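Local structure of electron transfer flavoprotein, alpha subunit (Thermotoga maritima, 7KOE) at residues T114-G119 and P158-V163; L135-R140 and T150-D155. The protein binds flavin-adenine dinucleotide as the alpha subunit of an electron transfer flavoprotein and probably takes part in passing electrons between redox partners. All coordinates share one frame; numbering follows the deposited sequence.

Contact 1 of 2, residues T114-G119 and P158-V163; sequences TELETG and PQMATV
With chi1 at 176°, Thr118 turns OG1 opposite its backbone nitrogen, toward the carbonyl oxygen of Pro158, and brings CG2 up to Met160. Met160 answers with CG beside its own N (chi1 -50°), and the two side chains cross at about a right angle. Thr118 OG1 donates a hydrogen bond to Pro158 O, though its modelled length is doubtful. Pro158 O also takes a weak bond from Met160 N, within an inverse gamma turn centred on Gln159. Met160 N makes a further weak bond to Gly119 O, 3.3 Å away. Apolar side chains pack around these bonds. Thr118 CG2 lies 3.8 Å from Met160 CG. Leu116 comes in crosswise with one branch, its CD1 3.8 Å from Pro158 CD. That methyl also meets the sulfur, with Leu116 CD1 3.9 Å from Met160 SD. A valine in place of Thr118 would probably leave the Pro158 carbonyl without its hydroxyl donor and the turn less firmly held. Val89 of helix 87-90 touches both Leu116 and Pro158. Val112 and Ala113 of helix 103-113 pack on Met160. The peptide bond before Pro158 is cis, and the chain soon runs on into strand 160-163. The loop 114-119 likewise leads into strand 120-124. The contact therefore sits where two neighbouring parallel strands begin, 120-124 being outermost in the sheet within this chain, in the parallel alpha/beta fold of the HUP-type electron transfer flavoprotein domain.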
ATOM      1  N   THR B 114      39.190 -25.601  17.255  1.00 47.92           N
ATOM      2  CA  THR B 114      39.294 -24.800  18.461  1.00 47.92           C
ATOM      3  C   THR B 114      40.657 -24.910  19.126  1.00 47.92           C
ATOM      4  O   THR B 114      40.864 -24.310  20.185  1.00 47.92           O
ATOM      5  CB  THR B 114      38.197 -25.185  19.449  1.00 47.92           C
ATOM      6  OG1 THR B 114      38.285 -24.349  20.607  1.00 47.92           O
ATOM      7  CG2 THR B 114      38.358 -26.592  19.859  1.00 47.92           C
ATOM      8  N   GLU B 115      41.581 -25.671  18.545  1.00 52.82           N
ATOM      9  CA  GLU B 115      42.991 -25.543  18.886  1.00 52.82           C
ATOM     10  C   GLU B 115      43.659 -24.473  18.039  1.00 52.82           C
ATOM     11  O   GLU B 115      44.439 -23.665  18.554  1.00 52.82           O
ATOM     12  CB  GLU B 115      43.723 -26.869  18.690  1.00 52.82           C
ATOM     13  CG  GLU B 115      43.792 -27.749  19.910  1.00 52.82           C
ATOM     14  CD  GLU B 115      44.649 -27.172  21.019  1.00 52.82           C
ATOM     15  OE1 GLU B 115      45.602 -26.423  20.720  1.00 52.82           O
ATOM     16  OE2 GLU B 115      44.372 -27.476  22.197  1.00 52.82           O
ATOM     17  N   LEU B 116      43.354 -24.460  16.743  1.00 51.95           N
ATOM     18  CA  LEU B 116      43.829 -23.432  15.832  1.00 51.95           C
ATOM     19  C   LEU B 116      43.088 -22.117  15.994  1.00 51.95           C
ATOM     20  O   LEU B 116      43.553 -21.107  15.452  1.00 51.95           O
ATOM     21  CB  LEU B 116      43.680 -23.908  14.389  1.00 51.95           C
ATOM     22  CG  LEU B 116      43.991 -25.376  14.131  1.00 51.95           C
ATOM     23  CD1 LEU B 116      43.505 -25.759  12.751  1.00 51.95           C
ATOM     24  CD2 LEU B 116      45.472 -25.654  14.282  1.00 51.95           C
ATOM     25  N   GLU B 117      41.963 -22.124  16.725  1.00 48.44           N
ATOM     26  CA  GLU B 117      41.062 -20.979  16.892  1.00 48.44           C
ATOM     27  C   GLU B 117      40.596 -20.438  15.545  1.00 48.44           C
ATOM     28  O   GLU B 117      40.591 -19.230  15.310  1.00 48.44           O
ATOM     29  CB  GLU B 117      41.695 -19.873  17.741  1.00 48.44           C
ATOM     30  CG  GLU B 117      42.395 -20.370  18.992  1.00 48.44           C
ATOM     31  CD  GLU B 117      41.426 -20.713  20.099  1.00 48.44           C
ATOM     32  OE1 GLU B 117      40.330 -20.122  20.130  1.00 48.44           O
ATOM     33  OE2 GLU B 117      41.763 -21.572  20.941  1.00 48.44           O
ATOM     34  N   THR B 118      40.212 -21.339  14.652  1.00 46.89           N
ATOM     35  CA  THR B 118      39.739 -20.983  13.325  1.00 46.89           C
ATOM     36  C   THR B 118      38.249 -21.273  13.207  1.00 46.89           C
ATOM     37  O   THR B 118      37.595 -21.716  14.153  1.00 46.89           O
ATOM     38  CB  THR B 118      40.519 -21.734  12.248  1.00 46.89           C
ATOM     39  OG1 THR B 118      39.967 -21.427  10.965  1.00 46.89           O
ATOM     40  CG2 THR B 118      40.430 -23.226  12.474  1.00 46.89           C
ATOM     41  N   GLY B 119      37.716 -21.025  12.017  1.00 45.47           N
ATOM     42  CA  GLY B 119      36.305 -21.226  11.743  1.00 45.47           C
ATOM     43  C   GLY B 119      36.072 -22.540  11.022  1.00 45.47           C
ATOM     44  O   GLY B 119      36.826 -22.911  10.125  1.00 45.47           O
ATOM     45  N   PRO B 158      43.379 -22.100   9.096  1.00 48.47           N
ATOM     46  CA  PRO B 158      42.753 -22.417   7.809  1.00 48.47           C
ATOM     47  C   PRO B 158      41.235 -22.337   7.829  1.00 48.47           C
ATOM     48  O   PRO B 158      40.627 -22.441   8.889  1.00 48.47           O
ATOM     49  CB  PRO B 158      43.200 -23.854   7.559  1.00 48.47           C
ATOM     50  CG  PRO B 158      43.334 -24.426   8.908  1.00 48.47           C
ATOM     51  CD  PRO B 158      43.813 -23.318   9.801  1.00 48.47           C
ATOM     52  N   GLN B 159      40.630 -22.142   6.660  1.00 49.72           N
ATOM     53  CA  GLN B 159      39.177 -22.197   6.525  1.00 49.72           C
ATOM     54  C   GLN B 159      38.770 -23.664   6.489  1.00 49.72           C
ATOM     55  O   GLN B 159      38.585 -24.268   5.431  1.00 49.72           O
ATOM     56  CB  GLN B 159      38.714 -21.464   5.274  1.00 49.72           C
ATOM     57  CG  GLN B 159      39.391 -20.135   5.032  1.00 49.72           C
ATOM     58  CD  GLN B 159      39.011 -19.539   3.697  1.00 49.72           C
ATOM     59  OE1 GLN B 159      37.898 -19.735   3.213  1.00 49.72           O
ATOM     60  NE2 GLN B 159      39.936 -18.815   3.089  1.00 49.72           N
ATOM     61  N   MET B 160      38.645 -24.246   7.679  1.00 43.12           N
ATOM     62  CA  MET B 160      38.232 -25.636   7.797  1.00 43.12           C
ATOM     63  C   MET B 160      36.776 -25.791   7.389  1.00 43.12           C
ATOM     64  O   MET B 160      35.962 -24.887   7.585  1.00 43.12           O
ATOM     65  CB  MET B 160      38.428 -26.129   9.225  1.00 43.12           C
ATOM     66  CG  MET B 160      39.794 -25.855   9.795  1.00 43.12           C
ATOM     67  SD  MET B 160      40.111 -26.839  11.263  1.00 43.12           S
ATOM     68  CE  MET B 160      39.517 -28.437  10.721  1.00 43.12           C
ATOM     69  N   ALA B 161      36.452 -26.939   6.807  1.00 40.83           N
ATOM     70  CA  ALA B 161      35.107 -27.181   6.300  1.00 40.83           C
ATOM     71  C   ALA B 161      34.877 -28.681   6.273  1.00 40.83           C
ATOM     72  O   ALA B 161      35.466 -29.379   5.446  1.00 40.83           O
ATOM     73  CB  ALA B 161      34.923 -26.583   4.911  1.00 40.83           C
ATOM     74  N   THR B 162      34.031 -29.175   7.167  1.00 39.83           N
ATOM     75  CA  THR B 162      33.650 -30.576   7.134  1.00 39.83           C
ATOM     76  C   THR B 162      32.571 -30.770   6.078  1.00 39.83           C
ATOM     77  O   THR B 162      31.555 -30.071   6.082  1.00 39.83           O
ATOM     78  CB  THR B 162      33.162 -31.028   8.505  1.00 39.83           C
ATOM     79  OG1 THR B 162      34.083 -30.578   9.497  1.00 39.83           O
ATOM     80  CG2 THR B 162      33.128 -32.514   8.568  1.00 39.83           C
ATOM     81  N   VAL B 163      32.798 -31.702   5.157  1.00 41.84           N
ATOM     82  CA  VAL B 163      31.988 -31.831   3.952  1.00 41.84           C
ATOM     83  C   VAL B 163      31.224 -33.144   3.991  1.00 41.84           C
ATOM     84  O   VAL B 163      31.782 -34.186   4.348  1.00 41.84           O
ATOM     85  CB  VAL B 163      32.859 -31.747   2.685  1.00 41.84           C
ATOM     86  CG1 VAL B 163      32.005 -31.521   1.455  1.00 41.84           C
ATOM     87  CG2 VAL B 163      33.895 -30.659   2.819  1.00 41.84           C
TER

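Contact 2 of 2, residues L135-R140 and T150-D155; sequences LLAMTR and TIMCPD. With FAD (flavin-adenine dinucleotide), chain I.
Met138 and Ile151 form an antiparallel hydrogen-bonded pair of this hairpin. Met138 N bonds to Ile151 O at 3.0 Å, with an N-H...O angle of 152°. The return bond, from Ile151 N to Met138 O, reaches the oxygen from above the carbonyl plane. Next along, Thr139 and Thr150 are a non-hydrogen-bonded pair joined through their side chains. Thr139 OG1 and Thr150 OG1 share a hydrogen bond of 3.1 Å. Thr150, Ile151 and Met152 pair antiparallel with a strand of the neighbouring Electron transfer flavoprotein chain, so the sheet and FAD site span both subunits.

Apolar contacts lie on both faces. Ala137 CB meets Met152 CE at 3.8 Å on the face that holds the threonines. On the other, the bent chain of Met138 carries CE to Cys153 CB. Leu135 CD1 lies 4.4 Å from Pro154 CB.

At the flavin, Arg140 starts with CG between its N and carbonyl carbon (chi1 44°), and CG lies 3.7 Å from Ile151 CD1. The chain then bends, and NH1 comes to 3.1 Å from FAD N5, which sits at the guanidinium edge. Arg140 NE bonds to Ala122 O, which steadies the group. An arginine beside N5 may favour electron density gained on reduction.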
ATOM      1  N   LEU B 135      38.013 -16.542  -1.147  1.00 61.88           N
ATOM      2  CA  LEU B 135      37.480 -17.211   0.029  1.00 61.88           C
ATOM      3  C   LEU B 135      36.578 -18.375  -0.361  1.00 61.88           C
ATOM      4  O   LEU B 135      35.994 -18.408  -1.445  1.00 61.88           O
ATOM      5  CB  LEU B 135      36.706 -16.227   0.905  1.00 61.88           C
ATOM      6  CG  LEU B 135      37.498 -15.024   1.407  1.00 61.88           C
ATOM      7  CD1 LEU B 135      36.599 -14.080   2.178  1.00 61.88           C
ATOM      8  CD2 LEU B 135      38.646 -15.495   2.269  1.00 61.88           C
ATOM      9  N   LEU B 136      36.466 -19.333   0.555  1.00 53.69           N
ATOM     10  CA  LEU B 136      35.655 -20.525   0.347  1.00 53.69           C
ATOM     11  C   LEU B 136      34.244 -20.273   0.864  1.00 53.69           C
ATOM     12  O   LEU B 136      34.060 -19.930   2.037  1.00 53.69           O
ATOM     13  CB  LEU B 136      36.285 -21.726   1.050  1.00 53.69           C
ATOM     14  CG  LEU B 136      35.594 -23.076   0.874  1.00 53.69           C
ATOM     15  CD1 LEU B 136      35.456 -23.429  -0.589  1.00 53.69           C
ATOM     16  CD2 LEU B 136      36.356 -24.155   1.611  1.00 53.69           C
ATOM     17  N   ALA B 137      33.255 -20.433  -0.011  1.00 53.58           N
ATOM     18  CA  ALA B 137      31.849 -20.258   0.347  1.00 53.58           C
ATOM     19  C   ALA B 137      31.284 -21.625   0.706  1.00 53.58           C
ATOM     20  O   ALA B 137      30.920 -22.410  -0.172  1.00 53.58           O
ATOM     21  CB  ALA B 137      31.074 -19.618  -0.798  1.00 53.58           C
ATOM     22  N   MET B 138      31.201 -21.904   2.002  1.00 49.87           N
ATOM     23  CA  MET B 138      30.808 -23.219   2.503  1.00 49.87           C
ATOM     24  C   MET B 138      29.301 -23.228   2.726  1.00 49.87           C
ATOM     25  O   MET B 138      28.798 -22.746   3.739  1.00 49.87           O
ATOM     26  CB  MET B 138      31.578 -23.540   3.776  1.00 49.87           C
ATOM     27  CG  MET B 138      33.071 -23.285   3.650  1.00 49.87           C
ATOM     28  SD  MET B 138      33.946 -23.063   5.206  1.00 49.87           S
ATOM     29  CE  MET B 138      33.915 -21.285   5.370  1.00 49.87           C
ATOM     30  N   THR B 139      28.571 -23.786   1.763  1.00 45.43           N
ATOM     31  CA  THR B 139      27.113 -23.879   1.832  1.00 45.43           C
ATOM     32  C   THR B 139      26.743 -25.193   2.502  1.00 45.43           C
ATOM     33  O   THR B 139      27.087 -26.272   2.014  1.00 45.43           O
ATOM     34  CB  THR B 139      26.496 -23.776   0.442  1.00 45.43           C
ATOM     35  OG1 THR B 139      26.650 -22.444  -0.055  1.00 45.43           O
ATOM     36  CG2 THR B 139      25.021 -24.130   0.479  1.00 45.43           C
ATOM     37  N   ARG B 140      26.045 -25.107   3.619  1.00 40.13           N
ATOM     38  CA  ARG B 140      25.670 -26.310   4.339  1.00 40.13           C
ATOM     39  C   ARG B 140      24.188 -26.296   4.685  1.00 40.13           C
ATOM     40  O   ARG B 140      23.600 -25.230   4.873  1.00 40.13           O
ATOM     41  CB  ARG B 140      26.483 -26.435   5.625  1.00 40.13           C
ATOM     42  CG  ARG B 140      26.594 -25.154   6.384  1.00 40.13           C
ATOM     43  CD  ARG B 140      27.331 -25.377   7.664  1.00 40.13           C
ATOM     44  NE  ARG B 140      26.783 -26.513   8.387  1.00 40.13           N
ATOM     45  CZ  ARG B 140      26.000 -26.405   9.450  1.00 40.13           C
ATOM     46  NH1 ARG B 140      25.678 -25.210   9.917  1.00 40.13           N
ATOM     47  NH2 ARG B 140      25.541 -27.494  10.044  1.00 40.13           N
ATOM     48  N   THR B 150      24.897 -20.252   3.513  1.00 48.31           N
ATOM     49  CA  THR B 150      26.231 -20.056   2.962  1.00 48.31           C
ATOM     50  C   THR B 150      27.067 -19.296   3.981  1.00 48.31           C
ATOM     51  O   THR B 150      26.702 -18.188   4.384  1.00 48.31           O
ATOM     52  CB  THR B 150      26.167 -19.287   1.642  1.00 48.31           C
ATOM     53  OG1 THR B 150      25.148 -19.850   0.807  1.00 48.31           O
ATOM     54  CG2 THR B 150      27.497 -19.352   0.923  1.00 48.31           C
ATOM     55  N   ILE B 151      28.181 -19.888   4.397  1.00 49.48           N
ATOM     56  CA  ILE B 151      29.010 -19.350   5.468  1.00 49.48           C
ATOM     57  C   ILE B 151      30.421 -19.155   4.930  1.00 49.48           C
ATOM     58  O   ILE B 151      30.986 -20.070   4.323  1.00 49.48           O
ATOM     59  CB  ILE B 151      29.020 -20.273   6.705  1.00 49.48           C
ATOM     60  CG1 ILE B 151      27.646 -20.337   7.371  1.00 49.48           C
ATOM     61  CG2 ILE B 151      29.993 -19.794   7.726  1.00 49.48           C
ATOM     62  CD1 ILE B 151      26.815 -21.516   6.976  1.00 49.48           C
ATOM     63  N   MET B 152      30.985 -17.967   5.147  1.00 59.76           N
ATOM     64  CA  MET B 152      32.330 -17.632   4.699  1.00 59.76           C
ATOM     65  C   MET B 152      33.198 -17.275   5.896  1.00 59.76           C
ATOM     66  O   MET B 152      32.762 -16.537   6.782  1.00 59.76           O
ATOM     67  CB  MET B 152      32.301 -16.463   3.713  1.00 59.76           C
ATOM     68  CG  MET B 152      31.911 -16.844   2.298  1.00 59.76           C
ATOM     69  SD  MET B 152      31.630 -15.396   1.265  1.00 59.76           S
ATOM     70  CE  MET B 152      30.409 -16.018   0.112  1.00 59.76           C
ATOM     71  N   CYS B 153      34.423 -17.802   5.917  1.00 60.96           N
ATOM     72  CA  CYS B 153      35.416 -17.419   6.910  1.00 60.96           C
ATOM     73  C   CYS B 153      36.378 -16.428   6.278  1.00 60.96           C
ATOM     74  O   CYS B 153      37.209 -16.833   5.451  1.00 60.96           O
ATOM     75  CB  CYS B 153      36.172 -18.643   7.420  1.00 60.96           C
ATOM     76  SG  CYS B 153      37.160 -18.349   8.900  1.00 60.96           S
ATOM     77  N   PRO B 154      36.302 -15.132   6.606  1.00 62.01           N
ATOM     78  CA  PRO B 154      37.134 -14.137   5.913  1.00 62.01           C
ATOM     79  C   PRO B 154      38.629 -14.199   6.200  1.00 62.01           C
ATOM     80  O   PRO B 154      39.424 -14.248   5.257  1.00 62.01           O
ATOM     81  CB  PRO B 154      36.543 -12.803   6.386  1.00 62.01           C
ATOM     82  CG  PRO B 154      35.818 -13.118   7.642  1.00 62.01           C
ATOM     83  CD  PRO B 154      35.293 -14.499   7.468  1.00 62.01           C
ATOM     84  N   ASP B 155      39.043 -14.204   7.468  1.00 63.14           N
ATOM     85  CA  ASP B 155      40.440 -13.938   7.783  1.00 63.14           C
ATOM     86  C   ASP B 155      41.158 -15.033   8.557  1.00 63.14           C
ATOM     87  O   ASP B 155      42.386 -15.119   8.449  1.00 63.14           O
ATOM     88  CB  ASP B 155      40.572 -12.628   8.576  1.00 63.14           C
ATOM     89  CG  ASP B 155      39.693 -12.602   9.802  1.00 63.14           C
ATOM     90  OD1 ASP B 155      38.460 -12.694   9.647  1.00 63.14           O
ATOM     91  OD2 ASP B 155      40.236 -12.490  10.920  1.00 63.14           O
TER
HETATM   92  PA  FAD I 301      25.782 -27.776  18.287  1.00 30.92           P
HETATM   93  O1A FAD I 301      25.628 -28.850  17.267  1.00 30.92           O
HETATM   94  O2A FAD I 301      27.148 -27.263  18.587  1.00 30.92           O
HETATM   95  O5B FAD I 301      25.090 -28.236  19.652  1.00 30.92           O
HETATM   96  C5B FAD I 301      25.691 -29.336  20.371  1.00 30.92           C
HETATM   97  C4B FAD I 301      25.371 -29.207  21.838  1.00 30.92           C
HETATM   98  O4B FAD I 301      26.163 -28.137  22.410  1.00 30.92           O
HETATM   99  C3B FAD I 301      23.932 -28.827  22.193  1.00 30.92           C
HETATM  100  O3B FAD I 301      23.075 -29.960  22.213  1.00 30.92           O
HETATM  101  C2B FAD I 301      24.132 -28.258  23.598  1.00 30.92           C
HETATM  102  O2B FAD I 301      24.278 -29.264  24.574  1.00 30.92           O
HETATM  103  C1B FAD I 301      25.425 -27.473  23.411  1.00 30.92           C
HETATM  104  N9A FAD I 301      25.189 -26.109  22.976  1.00 30.92           N
HETATM  105  C8A FAD I 301      24.998 -25.660  21.700  1.00 30.92           C
HETATM  106  N7A FAD I 301      24.794 -24.365  21.645  1.00 30.92           N
HETATM  107  C5A FAD I 301      24.850 -23.946  22.968  1.00 30.92           C
HETATM  108  C6A FAD I 301      24.707 -22.686  23.576  1.00 30.92           C
HETATM  109  N6A FAD I 301      24.466 -21.564  22.906  1.00 30.92           N
HETATM  110  N1A FAD I 301      24.815 -22.632  24.924  1.00 30.92           N
HETATM  111  C2A FAD I 301      25.053 -23.766  25.594  1.00 30.92           C
HETATM  112  N3A FAD I 301      25.207 -25.000  25.129  1.00 30.92           N
HETATM  113  C4A FAD I 301      25.091 -25.019  23.793  1.00 30.92           C
HETATM  114  N1  FAD I 301      28.280 -21.895  13.753  1.00 30.92           N
HETATM  115  C2  FAD I 301      29.406 -22.527  13.363  1.00 30.92           C
HETATM  116  O2  FAD I 301      30.365 -22.635  14.125  1.00 30.92           O
HETATM  117  N3  FAD I 301      29.535 -23.070  12.129  1.00 30.92           N
HETATM  118  C4  FAD I 301      28.527 -23.007  11.202  1.00 30.92           C
HETATM  119  O4  FAD I 301      28.683 -23.511  10.101  1.00 30.92           O
HETATM  120  C4X FAD I 301      27.339 -22.357  11.565  1.00 30.92           C
HETATM  121  N5  FAD I 301      26.371 -22.289  10.690  1.00 30.92           N
HETATM  122  C5X FAD I 301      25.224 -21.646  11.071  1.00 30.92           C
HETATM  123  C6  FAD I 301      24.172 -21.557  10.144  1.00 30.92           C
HETATM  124  C7  FAD I 301      22.994 -20.925  10.455  1.00 30.92           C
HETATM  125  C7M FAD I 301      21.887 -20.847   9.435  1.00 30.92           C
HETATM  126  C8  FAD I 301      22.832 -20.352  11.737  1.00 30.92           C
HETATM  127  C8M FAD I 301      21.547 -19.655  12.102  1.00 30.92           C
HETATM  128  C9  FAD I 301      23.855 -20.434  12.657  1.00 30.92           C
HETATM  129  C9A FAD I 301      25.064 -21.076  12.348  1.00 30.92           C
HETATM  130  N10 FAD I 301      26.117 -21.173  13.251  1.00 30.92           N
HETATM  131  C10 FAD I 301      27.287 -21.812  12.895  1.00 30.92           C
HETATM  132  C1' FAD I 301      25.983 -20.589  14.597  1.00 30.92           C
HETATM  133  C2' FAD I 301      26.133 -21.629  15.690  1.00 30.92           C
HETATM  134  O2' FAD I 301      24.945 -22.398  15.789  1.00 30.92           O
HETATM  135  C3' FAD I 301      26.406 -20.974  17.045  1.00 30.92           C
HETATM  136  O3' FAD I 301      27.769 -20.578  17.097  1.00 30.92           O
HETATM  137  C4' FAD I 301      26.086 -21.882  18.236  1.00 30.92           C
HETATM  138  O4' FAD I 301      26.808 -21.452  19.392  1.00 30.92           O
HETATM  139  C5' FAD I 301      26.413 -23.330  17.961  1.00 30.92           C
HETATM  140  O5' FAD I 301      25.182 -24.088  17.830  1.00 30.92           O
HETATM  141  P   FAD I 301      25.145 -25.340  16.836  1.00 30.92           P
HETATM  142  O1P FAD I 301      23.999 -25.187  15.894  1.00 30.92           O
HETATM  143  O2P FAD I 301      26.512 -25.501  16.266  1.00 30.92           O
HETATM  144  O3P FAD I 301      24.865 -26.541  17.852  1.00 30.92           O

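The centres of contacts 1 and 2 lie about 11 Å apart, and contact 2 is nested in the loop that contact 1 closes. Gln159 joins them directly: its OE1 is 3.0 Å from Leu136 N, a probable hydrogen bond. Met138 adds a second touch, with SD 3.7 Å from Ala161 CB. These touches tie the hairpin to the chain entering and forming strand 160-163. Their relation to the cofactor differs. Contact 2 supplies Arg140 and Ile151 to the FAD pocket. Contact 1 stays farther off, with Gly119 CA about 7 Å from the nearest FAD atom, but Leu120 and Thr121, which follow Gly119, belong to the pocket.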